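Local structure of T-lymphoma invasion and metastasis-inducing protein 1 (Homo sapiens, 4K2P) at residues E131-L136 with A200-G205. The protein is a guanine nucleotide exchange factor that activates Rac GTPases, and its PH-CC-Ex region probably binds phosphoinositides and protein partners such as Par-3. The protein carries 5 engineered substitutions. Numbering follows the deposited sequence.
Sequences EDTLRL and ASLQGG. With CA (calcium ion), chain F.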
loop_
_atom_site.group_PDB
_atom_site.type_symbol
_atom_site.label_atom_id
_atom_site.label_comp_id
_atom_site.label_asym_id
_atom_site.label_seq_id
_atom_site.Cartn_x
_atom_site.Cartn_y
_atom_site.Cartn_z
ATOM N N GLU A 131 -16.338 17.360 2.680
ATOM C CA GLU A 131 -15.560 18.421 3.308
ATOM C C GLU A 131 -14.814 17.883 4.521
ATOM O O GLU A 131 -13.719 18.338 4.828
ATOM C CB GLU A 131 -16.465 19.582 3.726
ATOM C CG GLU A 131 -16.762 20.598 2.631
ATOM C CD GLU A 131 -15.644 21.619 2.465
ATOM O OE1 GLU A 131 -14.561 21.259 1.965
ATOM O OE2 GLU A 131 -15.848 22.790 2.851
ATOM N N ASP A 132 -15.416 16.914 5.207
ATOM C CA ASP A 132 -14.835 16.342 6.414
ATOM C C ASP A 132 -14.012 15.095 6.093
ATOM O O ASP A 132 -14.551 13.991 6.022
ATOM C CB ASP A 132 -15.937 15.979 7.408
ATOM C CG ASP A 132 -15.400 15.674 8.797
ATOM O OD1 ASP A 132 -14.181 15.465 8.954
ATOM O OD2 ASP A 132 -16.221 15.576 9.729
ATOM N N THR A 133 -12.711 15.267 5.915
ATOM C CA THR A 133 -11.863 14.149 5.526
ATOM C C THR A 133 -11.819 13.094 6.639
ATOM O O THR A 133 -11.924 11.900 6.369
ATOM C CB THR A 133 -10.438 14.617 5.186
ATOM O OG1 THR A 133 -10.489 15.518 4.076
ATOM C CG2 THR A 133 -9.547 13.431 4.821
ATOM N N LEU A 134 -11.670 13.543 7.881
ATOM C CA LEU A 134 -11.607 12.641 9.030
ATOM C C LEU A 134 -12.864 11.785 9.170
ATOM O O LEU A 134 -12.781 10.573 9.353
ATOM C CB LEU A 134 -11.385 13.438 10.313
ATOM C CG LEU A 134 -10.314 12.871 11.241
ATOM C CD1 LEU A 134 -8.932 13.145 10.666
ATOM C CD2 LEU A 134 -10.445 13.439 12.645
ATOM N N ARG A 135 -14.029 12.415 9.092
ATOM C CA ARG A 135 -15.293 11.697 9.188
ATOM C C ARG A 135 -15.451 10.686 8.071
ATOM O O ARG A 135 -15.951 9.588 8.293
ATOM C CB ARG A 135 -16.461 12.679 9.177
ATOM C CG ARG A 135 -17.837 12.035 9.051
ATOM C CD ARG A 135 -18.916 13.079 9.268
ATOM N NE ARG A 135 -18.767 13.706 10.578
ATOM C CZ ARG A 135 -19.313 13.242 11.700
ATOM N NH1 ARG A 135 -20.096 12.170 11.681
ATOM N NH2 ARG A 135 -19.105 13.874 12.845
ATOM N N LEU A 136 -15.020 11.050 6.869
ATOM C CA LEU A 136 -15.141 10.147 5.737
ATOM C C LEU A 136 -14.282 8.909 5.947
ATOM O O LEU A 136 -14.715 7.803 5.638
ATOM C CB LEU A 136 -14.746 10.842 4.433
ATOM C CG LEU A 136 -14.658 9.896 3.228
ATOM C CD1 LEU A 136 -16.017 9.292 2.894
ATOM C CD2 LEU A 136 -14.090 10.624 2.028
ATOM N N ALA A 200 -4.569 7.674 10.971
ATOM C CA ALA A 200 -3.546 7.843 11.994
ATOM C C ALA A 200 -2.667 9.040 11.659
ATOM O O ALA A 200 -2.265 9.804 12.537
ATOM C CB ALA A 200 -2.713 6.586 12.120
ATOM N N SER A 201 -2.387 9.204 10.375
ATOM C CA SER A 201 -1.521 10.272 9.918
ATOM C C SER A 201 -2.179 11.634 10.133
ATOM O O SER A 201 -1.494 12.605 10.436
ATOM C CB SER A 201 -1.151 10.058 8.450
ATOM O OG SER A 201 -0.213 8.992 8.326
ATOM N N LEU A 202 -3.497 11.719 9.965
ATOM C CA LEU A 202 -4.199 12.967 10.243
ATOM C C LEU A 202 -4.322 13.240 11.745
ATOM O O LEU A 202 -4.236 14.386 12.168
ATOM C CB LEU A 202 -5.591 12.967 9.612
ATOM C CG LEU A 202 -5.701 13.056 8.089
ATOM C CD1 LEU A 202 -7.166 13.051 7.692
ATOM C CD2 LEU A 202 -5.015 14.297 7.541
ATOM N N GLN A 203 -4.502 12.195 12.551
ATOM C CA GLN A 203 -4.713 12.373 13.991
ATOM C C GLN A 203 -3.418 12.337 14.799
ATOM O O GLN A 203 -3.442 12.437 16.027
ATOM C CB GLN A 203 -5.650 11.299 14.531
ATOM C CG GLN A 203 -7.069 11.371 14.012
ATOM C CD GLN A 203 -7.898 10.207 14.495
ATOM O OE1 GLN A 203 -7.380 9.107 14.690
ATOM N NE2 GLN A 203 -9.187 10.443 14.709
ATOM N N GLY A 204 -2.290 12.198 14.114
ATOM C CA GLY A 204 -1.010 12.094 14.785
ATOM C C GLY A 204 -0.863 10.854 15.652
ATOM O O GLY A 204 0.021 10.803 16.507
ATOM N N GLY A 205 -1.715 9.854 15.438
ATOM C CA GLY A 205 -1.663 8.624 16.216
ATOM C C GLY A 205 -0.693 7.616 15.624
ATOM O O GLY A 205 -0.075 7.876 14.595
HETATM CA CA CA F . -12.547 19.929 5.942
HETATM O O HOH W 1 -11.638 19.557 3.828
#
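At the open end of the antiparallel coiled-coil hairpin, where helix 133-161 begins and helix 168-203 runs out, T133 and L134 meet L202 and Q203 in an apolar contact with no hydrogen bond across it. L134 carries most of it: its CD1 lies 3.5 Å from L202 CD1, tighter than usual for two carbons, and equally near L202 CB, so one methyl rests alongside the L202 side chain as the two run past each other in opposite directions. A chi1 of -134°, well off a staggered value, is consistent with a slightly strained fit. The other branch, CD2, meets the Q203 amide; Q203 is extended beyond CG, and that reach carries NE2 to within 3.8 Å of L134 CD2, the two side chains crossing obliquely, in van der Waals contact only. T133 adds its CG2, 3.7 Å from the same L202 CD1, the two side chains crossing at about a right angle. Replacing L134 by an alanine is likely to open a gap beside L202 CB and CD1 and take away the methyl that Q203 NE2 rests against.

The helix start beside these side chains is capped by D132, whose OD1 accepts a nearly straight bond (172°) from R135 N, from above the carboxylate plane. OD2 takes R135 NE at 3.3 Å in a hydrogen bond bent to 142° that is part of a salt bridge. One residue earlier, E131 O binds a calcium ion at 2.3 Å, alongside a water. On the opposing side, G204, with positive phi, is the first residue to leave helical backbone angles. Helix 106-128 packs against both helices here, T133 touching A125 and L202 touching S118, while L202 and Q203 also reach L137 and K138 of helix 133-161.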